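Local coordinates for beta-1,4-galactanase (Humicola insolens, PDB 1HJQ), which hydrolyses beta-1,4-galactosidic linkages in type I arabinogalactans as a family 53 glycoside hydrolase of clan GH-A, at residues Lys30-Glu33 / Tyr34-Glu38; Gly145-Asn148 / Asn149-Asn152; Gln258-Ala261 / Asp262-Asn265. One frame throughout, in Å; residues are numbered along the deposited sequence.

In the fold
All three contacts lie on the outer parts of one (beta/alpha)8 barrel, whose eight parallel strands close in sequential order, and they follow one another along the chain. Interaction 1 is the start of helix 32-38, in the connection between strands 4-8 and 43-48. Interaction 2 joins the loop after strand 129-132 to the first turn of helix 150-165, and interaction 3 lies in the loop between strand 240-245 and helix 270-286. Interactions 1 and 2 have centres about 41 Å apart, on opposite sides of the chain's centre; interaction 3 is about 32 Å from the first and 35 Å from the second. Each thus belongs to a separate strand-to-strand connection of the barrel.

Interaction 1: residues Lys30-Glu33 / Tyr34-Glu38; sequences KPLE and YILAE
Lys30 and Glu38 are joined by a salt bridge that ties the residue before the N-cap, Pro31, to a residue about two turns on in the short helix 32-38, one of the helices outside the (beta/alpha)8 barrel strands. The side chain of Lys30 can be followed outward from CB, which points toward the helix. Bends at chi2, chi3 and chi4 then lead the chain along it: CD lies 3.6 Å from Ile35 CG1, and CE passes close to the carboxylate of Glu38. At the tip, NZ meets Glu38 OE1 at 2.9 Å, on the syn side of the carboxylate but 35° out of its plane. Glu38 comes to meet it at about a right angle, its chain extended beyond CG, and the same OE1 also accepts a hydrogen bond from Asn24. Thus the lysine's CD packs on Ile35 while NZ pairs with the acid.

On another flank, Glu33 and Tyr34 run side by side in the same direction. With CG of Glu33 between its backbone N and carbonyl carbon (chi1 62°), that methylene lies over one face of the phenol ring, 4.0 Å from the Tyr34 centroid, a CH-pi contact. The carboxylate beyond is turned to Arg68 of helix 59-71, with which it forms a salt bridge. Pro31 CB approaches the ring's edge instead, 3.9 Å from Tyr34 CD1.

The backbone bonds differ in span: Tyr34 N donates to the N-cap carbonyl, Pro31 O, three residues back, whereas Ala37 N donates to Glu33 O, four back, as in an alpha helix. Leu32 and Leu36 are one turn apart, their CG atoms 4.1 Å from each other, beside the bond in which Leu36 N reaches Leu32 O at 2.9 Å with an N-H...O angle of 160°.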
loop_
_atom_site.group_PDB
_atom_site.type_symbol
_atom_site.label_atom_id
_atom_site.label_comp_id
_atom_site.label_asym_id
_atom_site.label_seq_id
_atom_site.Cartn_x
_atom_site.Cartn_y
_atom_site.Cartn_z
ATOM N N LYS A 30 14.169 -14.025 15.095
ATOM C CA LYS A 30 14.891 -12.779 14.814
ATOM C C LYS A 30 13.854 -11.691 14.549
ATOM O O LYS A 30 12.662 -11.982 14.405
ATOM C CB LYS A 30 15.793 -12.898 13.573
ATOM C CG LYS A 30 16.028 -14.301 13.062
ATOM C CD LYS A 30 15.783 -14.356 11.569
ATOM C CE LYS A 30 17.062 -14.243 10.770
ATOM N NZ LYS A 30 17.636 -15.586 10.462
ATOM N N PRO A 31 14.290 -10.425 14.497
ATOM C CA PRO A 31 13.358 -9.320 14.239
ATOM C C PRO A 31 12.811 -9.484 12.820
ATOM O O PRO A 31 13.565 -9.807 11.895
ATOM C CB PRO A 31 14.235 -8.085 14.385
ATOM C CG PRO A 31 15.311 -8.530 15.354
ATOM C CD PRO A 31 15.627 -9.920 14.861
ATOM N N LEU A 32 11.511 -9.260 12.651
ATOM C CA LEU A 32 10.852 -9.428 11.357
ATOM C C LEU A 32 11.581 -8.845 10.142
ATOM O O LEU A 32 11.710 -9.515 9.112
ATOM C CB LEU A 32 9.432 -8.861 11.428
ATOM C CG LEU A 32 8.484 -9.150 10.262
ATOM C CD1 LEU A 32 8.388 -10.641 10.029
ATOM C CD2 LEU A 32 7.106 -8.574 10.572
ATOM N N GLU A 33 12.066 -7.609 10.249
ATOM C CA GLU A 33 12.748 -6.994 9.116
ATOM C C GLU A 33 13.837 -7.899 8.532
ATOM O O GLU A 33 14.085 -7.870 7.326
ATOM C CB GLU A 33 13.337 -5.617 9.488
ATOM C CG GLU A 33 14.410 -5.617 10.575
ATOM C CD GLU A 33 13.837 -5.416 11.968
ATOM O OE1 GLU A 33 12.824 -6.074 12.300
ATOM O OE2 GLU A 33 14.403 -4.605 12.735
ATOM N N TYR A 34 14.480 -8.709 9.371
ATOM C CA TYR A 34 15.529 -9.597 8.883
ATOM C C TYR A 34 14.975 -10.865 8.255
ATOM O O TYR A 34 15.536 -11.376 7.285
ATOM C CB TYR A 34 16.522 -9.912 10.001
ATOM C CG TYR A 34 17.283 -8.680 10.406
ATOM C CD1 TYR A 34 16.960 -7.985 11.574
ATOM C CD2 TYR A 34 18.274 -8.155 9.576
ATOM C CE1 TYR A 34 17.606 -6.793 11.902
ATOM C CE2 TYR A 34 18.923 -6.965 9.892
ATOM C CZ TYR A 34 18.584 -6.290 11.056
ATOM O OH TYR A 34 19.228 -5.116 11.371
ATOM N N ILE A 35 13.870 -11.368 8.790
ATOM C CA ILE A 35 13.244 -12.546 8.202
ATOM C C ILE A 35 12.744 -12.148 6.815
ATOM O O ILE A 35 12.780 -12.950 5.883
ATOM C CB ILE A 35 12.045 -13.032 9.027
ATOM C CG1 ILE A 35 12.531 -13.565 10.375
ATOM C CG2 ILE A 35 11.289 -14.108 8.259
ATOM C CD1 ILE A 35 11.420 -13.906 11.326
ATOM N N LEU A 36 12.288 -10.900 6.686
ATOM C CA LEU A 36 11.800 -10.394 5.404
ATOM C C LEU A 36 12.924 -10.258 4.383
ATOM O O LEU A 36 12.797 -10.730 3.254
ATOM C CB LEU A 36 11.132 -9.030 5.571
ATOM C CG LEU A 36 9.902 -8.946 6.469
ATOM C CD1 LEU A 36 9.355 -7.525 6.389
ATOM C CD2 LEU A 36 8.848 -9.962 6.031
ATOM N N ALA A 37 14.016 -9.603 4.774
ATOM C CA ALA A 37 15.154 -9.416 3.874
ATOM C C ALA A 37 15.684 -10.785 3.451
ATOM O O ALA A 37 16.074 -10.997 2.304
ATOM C CB ALA A 37 16.246 -8.615 4.574
ATOM N N GLU A 38 15.664 -11.709 4.404
ATOM C CA GLU A 38 16.115 -13.083 4.220
ATOM C C GLU A 38 15.347 -13.787 3.104
ATOM O O GLU A 38 15.881 -14.650 2.410
ATOM C CB GLU A 38 15.908 -13.837 5.534
ATOM C CG GLU A 38 16.523 -15.208 5.604
ATOM C CD GLU A 38 16.212 -15.902 6.913
ATOM O OE1 GLU A 38 16.274 -15.242 7.973
ATOM O OE2 GLU A 38 15.914 -17.115 6.874
#

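Interaction 2: residues Gly145-Asn148 / Asn149-Asn152; sequences GKTN and NWYN
Trp150 and Asn148 lie side by side and point the same way, with the indole drawn back over the residue two places before it. Trp150 CG lies anti to its own carbonyl carbon (chi1 -59°), a setting that swings the ring back toward Asn148, one of its faces lying over the Asn148 backbone. Asn148 CA sits 3.7 Å from the centroid of the five-membered ring and 19° off its normal, a CH-pi contact made over the face. Farther along, the amide plane of Asn148 is turned 27° from the indole plane, and its OD1 approaches Trp150 CZ2 at 4.0 Å. Thr147 also runs alongside the tryptophan, but obliquely to the ring: its methyl CG2 reaches Trp150 CH2 at 3.8 Å, while its hydroxyl OG1 is hydrogen-bonded to Gln138.

What brings these groups together is a type II beta turn from Lys146 to Asn149, at the entrance to helix 150-165 of the (beta/alpha)8 barrel. Asn149 N closes the turn on Lys146 O at 3.1 Å, in the carbonyl plane. Asn149 occupies the N-cap position without a side-chain capping bond; its ND2 instead donates backward to Leu144 O, which also receives ND2 of Asn152. Beyond the turn, the Trp150 ring makes edge-to-face contacts with Trp190 and Trp191 of helix 185-198, and Thr147 touches Trp190 as well.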
loop_
_atom_site.group_PDB
_atom_site.type_symbol
_atom_site.label_atom_id
_atom_site.label_comp_id
_atom_site.label_asym_id
_atom_site.label_seq_id
_atom_site.Cartn_x
_atom_site.Cartn_y
_atom_site.Cartn_z
ATOM N N GLY A 145 -12.965 16.445 0.067
ATOM C CA GLY A 145 -12.371 15.604 -0.961
ATOM C C GLY A 145 -13.155 14.374 -1.395
ATOM O O GLY A 145 -12.588 13.443 -1.976
ATOM N N LYS A 146 -14.452 14.349 -1.128
ATOM C CA LYS A 146 -15.262 13.206 -1.514
ATOM C C LYS A 146 -15.510 13.241 -3.025
ATOM O O LYS A 146 -15.718 14.308 -3.607
ATOM C CB LYS A 146 -16.580 13.226 -0.748
ATOM C CG LYS A 146 -17.235 11.871 -0.569
ATOM C CD LYS A 146 -18.513 12.019 0.252
ATOM C CE LYS A 146 -19.274 10.704 0.397
ATOM N NZ LYS A 146 -18.508 9.684 1.149
ATOM N N THR A 147 -15.490 12.070 -3.657
ATOM C CA THR A 147 -15.681 11.998 -5.097
ATOM C C THR A 147 -16.797 12.822 -5.685
ATOM O O THR A 147 -17.883 12.960 -5.111
ATOM C CB THR A 147 -15.871 10.581 -5.591
ATOM O OG1 THR A 147 -16.525 9.805 -4.585
ATOM C CG2 THR A 147 -14.531 9.985 -5.966
ATOM N N ASN A 148 -16.479 13.331 -6.874
ATOM C CA ASN A 148 -17.309 14.193 -7.693
ATOM C C ASN A 148 -16.974 15.630 -7.317
ATOM O O ASN A 148 -17.427 16.574 -7.954
ATOM C CB ASN A 148 -18.782 13.835 -7.529
ATOM C CG ASN A 148 -19.132 12.531 -8.243
ATOM O OD1 ASN A 148 -18.317 11.609 -8.297
ATOM N ND2 ASN A 148 -20.341 12.450 -8.789
ATOM N N ASN A 149 -16.155 15.773 -6.277
ATOM C CA ASN A 149 -15.653 17.073 -5.835
ATOM C C ASN A 149 -14.269 17.100 -6.468
ATOM O O ASN A 149 -13.278 17.484 -5.846
ATOM C CB ASN A 149 -15.514 17.128 -4.316
ATOM C CG ASN A 149 -16.826 17.421 -3.622
ATOM O OD1 ASN A 149 -17.900 17.161 -4.165
ATOM N ND2 ASN A 149 -16.746 17.950 -2.406
ATOM N N TRP A 150 -14.223 16.651 -7.714
ATOM C CA TRP A 150 -12.994 16.570 -8.479
ATOM C C TRP A 150 -12.069 17.766 -8.306
ATOM O O TRP A 150 -10.853 17.600 -8.193
ATOM C CB TRP A 150 -13.341 16.369 -9.952
ATOM C CG TRP A 150 -14.153 15.127 -10.178
ATOM C CD1 TRP A 150 -15.400 15.044 -10.741
ATOM C CD2 TRP A 150 -13.764 13.783 -9.862
ATOM N NE1 TRP A 150 -15.807 13.732 -10.798
ATOM C CE2 TRP A 150 -14.824 12.936 -10.265
ATOM C CE3 TRP A 150 -12.619 13.210 -9.279
ATOM C CZ2 TRP A 150 -14.773 11.546 -10.105
ATOM C CZ3 TRP A 150 -12.568 11.831 -9.119
ATOM C CH2 TRP A 150 -13.642 11.012 -9.532
ATOM N N TYR A 151 -12.631 18.972 -8.283
ATOM C CA TYR A 151 -11.802 20.155 -8.118
ATOM C C TYR A 151 -11.074 20.101 -6.787
ATOM O O TYR A 151 -9.856 20.215 -6.741
ATOM C CB TYR A 151 -12.629 21.440 -8.179
ATOM C CG TYR A 151 -11.772 22.676 -8.009
ATOM C CD1 TYR A 151 -10.915 23.092 -9.025
ATOM C CD2 TYR A 151 -11.770 23.400 -6.810
ATOM C CE1 TYR A 151 -10.074 24.194 -8.860
ATOM C CE2 TYR A 151 -10.927 24.508 -6.638
ATOM C CZ TYR A 151 -10.083 24.896 -7.671
ATOM O OH TYR A 151 -9.250 25.988 -7.531
ATOM N N ASN A 152 -11.824 19.928 -5.701
ATOM C CA ASN A 152 -11.212 19.870 -4.378
ATOM C C ASN A 152 -10.153 18.780 -4.300
ATOM O O ASN A 152 -9.102 18.979 -3.694
ATOM C CB ASN A 152 -12.266 19.638 -3.288
ATOM C CG ASN A 152 -13.128 20.872 -3.020
ATOM O OD1 ASN A 152 -12.772 21.994 -3.399
ATOM N ND2 ASN A 152 -14.261 20.668 -2.346
#

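Interaction 3: residues Gln258-Ala261 / Asp262-Asn265; sequences QFPA and DVRN
Phe259 O is gripped by two nitrogens of Arg264: NE and NH2 approach side-on and share the single oxygen. NH2 stands 3.0 Å from Phe259 O, nearly in line with the carbonyl but with the bond bent at the hydrogen (130°); NE approaches tilted from the carbonyl plane, at a distance too short to be trusted. The acceptor lies within 8° of the guanidinium plane for both bonds, consistent with the pair orienting this flat group. The arm, extended from CG to NE, runs back past Ala261 toward Gln258.

Ala261 CB lies 3.9 Å above the centre of one guanidinium face; across the opposite face comes Gln258, with its CG offset toward the rim and its amide plane turned 53° from the guanidinium. Gln258 OE1 also lies over this face, at too poor an angle for a hydrogen bond. The backbone makes a type I beta turn from Pro260 to Val263, in the loop linking strand 240-245 to helix 270-286 in the (beta/alpha)8 barrel. Val263 N donates to Pro260 O at 3.1 Å, from above the carbonyl plane.

Val263 CG2 packs 3.9 Å from Pro260 CD and lies near the plane of the Phe259 ring, at its edge; that ring stacks edge-to-face with Phe268. Asp262 places OD1 3.4 Å from Pro260 CB while OD2 accepts a hydrogen bond from Leu223 N, and Asn265 ND2 donates to Asp262 O at 3.1 Å.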
loop_
_atom_site.group_PDB
_atom_site.type_symbol
_atom_site.label_atom_id
_atom_site.label_comp_id
_atom_site.label_asym_id
_atom_site.label_seq_id
_atom_site.Cartn_x
_atom_site.Cartn_y
_atom_site.Cartn_z
ATOM N N GLN A 258 -17.360 -15.383 -4.917
ATOM C CA GLN A 258 -16.749 -16.422 -5.715
ATOM C C GLN A 258 -15.409 -15.863 -6.164
ATOM O O GLN A 258 -15.304 -14.684 -6.491
ATOM C CB GLN A 258 -17.641 -16.729 -6.914
ATOM C CG GLN A 258 -17.141 -17.823 -7.828
ATOM C CD GLN A 258 -18.281 -18.472 -8.601
ATOM O OE1 GLN A 258 -18.067 -19.122 -9.630
ATOM N NE2 GLN A 258 -19.505 -18.307 -8.096
ATOM N N PHE A 259 -14.377 -16.691 -6.153
ATOM C CA PHE A 259 -13.064 -16.237 -6.581
ATOM C C PHE A 259 -12.999 -16.128 -8.103
ATOM O O PHE A 259 -13.795 -16.734 -8.807
ATOM C CB PHE A 259 -11.994 -17.205 -6.085
ATOM C CG PHE A 259 -11.529 -16.929 -4.685
ATOM C CD1 PHE A 259 -12.443 -16.709 -3.661
ATOM C CD2 PHE A 259 -10.170 -16.891 -4.389
ATOM C CE1 PHE A 259 -12.008 -16.451 -2.358
ATOM C CE2 PHE A 259 -9.728 -16.636 -3.095
ATOM C CZ PHE A 259 -10.648 -16.415 -2.076
ATOM N N PRO A 260 -12.060 -15.333 -8.631
ATOM C CA PRO A 260 -11.963 -15.212 -10.092
ATOM C C PRO A 260 -11.729 -16.590 -10.727
ATOM O O PRO A 260 -11.012 -17.426 -10.173
ATOM C CB PRO A 260 -10.776 -14.274 -10.274
ATOM C CG PRO A 260 -10.889 -13.378 -9.065
ATOM C CD PRO A 260 -11.176 -14.365 -7.959
ATOM N N ALA A 261 -12.340 -16.821 -11.884
ATOM C CA ALA A 261 -12.216 -18.099 -12.581
ATOM C C ALA A 261 -10.781 -18.509 -12.901
ATOM O O ALA A 261 -10.469 -19.701 -12.946
ATOM C CB ALA A 261 -13.034 -18.066 -13.861
ATOM N N ASP A 262 -9.907 -17.533 -13.122
ATOM C CA ASP A 262 -8.522 -17.840 -13.448
ATOM C C ASP A 262 -7.688 -18.375 -12.291
ATOM O O ASP A 262 -6.600 -18.899 -12.513
ATOM C CB ASP A 262 -7.816 -16.621 -14.049
ATOM C CG ASP A 262 -7.935 -15.374 -13.182
ATOM O OD1 ASP A 262 -8.091 -15.497 -11.946
ATOM O OD2 ASP A 262 -7.853 -14.259 -13.747
ATOM N N VAL A 263 -8.181 -18.246 -11.062
ATOM C CA VAL A 263 -7.427 -18.730 -9.909
ATOM C C VAL A 263 -8.160 -19.769 -9.065
ATOM O O VAL A 263 -7.672 -20.168 -8.012
ATOM C CB VAL A 263 -6.993 -17.566 -8.982
ATOM C CG1 VAL A 263 -6.098 -16.598 -9.744
ATOM C CG2 VAL A 263 -8.208 -16.854 -8.424
ATOM N N ARG A 264 -9.321 -20.214 -9.538
ATOM C CA ARG A 264 -10.115 -21.206 -8.819
ATOM C C ARG A 264 -9.430 -22.569 -8.770
ATOM O O ARG A 264 -9.947 -23.514 -8.179
ATOM C CB ARG A 264 -11.494 -21.334 -9.468
ATOM C CG ARG A 264 -12.282 -20.038 -9.417
ATOM C CD ARG A 264 -13.610 -20.122 -10.153
ATOM N NE ARG A 264 -14.283 -18.823 -10.159
ATOM C CZ ARG A 264 -15.432 -18.569 -10.776
ATOM N NH1 ARG A 264 -16.053 -19.531 -11.448
ATOM N NH2 ARG A 264 -15.958 -17.351 -10.724
ATOM N N ASN A 265 -8.263 -22.658 -9.394
ATOM C CA ASN A 265 -7.488 -23.894 -9.425
ATOM C C ASN A 265 -6.360 -23.800 -8.413
ATOM O O ASN A 265 -5.780 -24.810 -8.023
ATOM C CB ASN A 265 -6.897 -24.094 -10.817
ATOM C CG ASN A 265 -6.201 -22.841 -11.333
ATOM O OD1 ASN A 265 -4.965 -22.772 -11.394
ATOM N ND2 ASN A 265 -6.996 -21.833 -11.694
#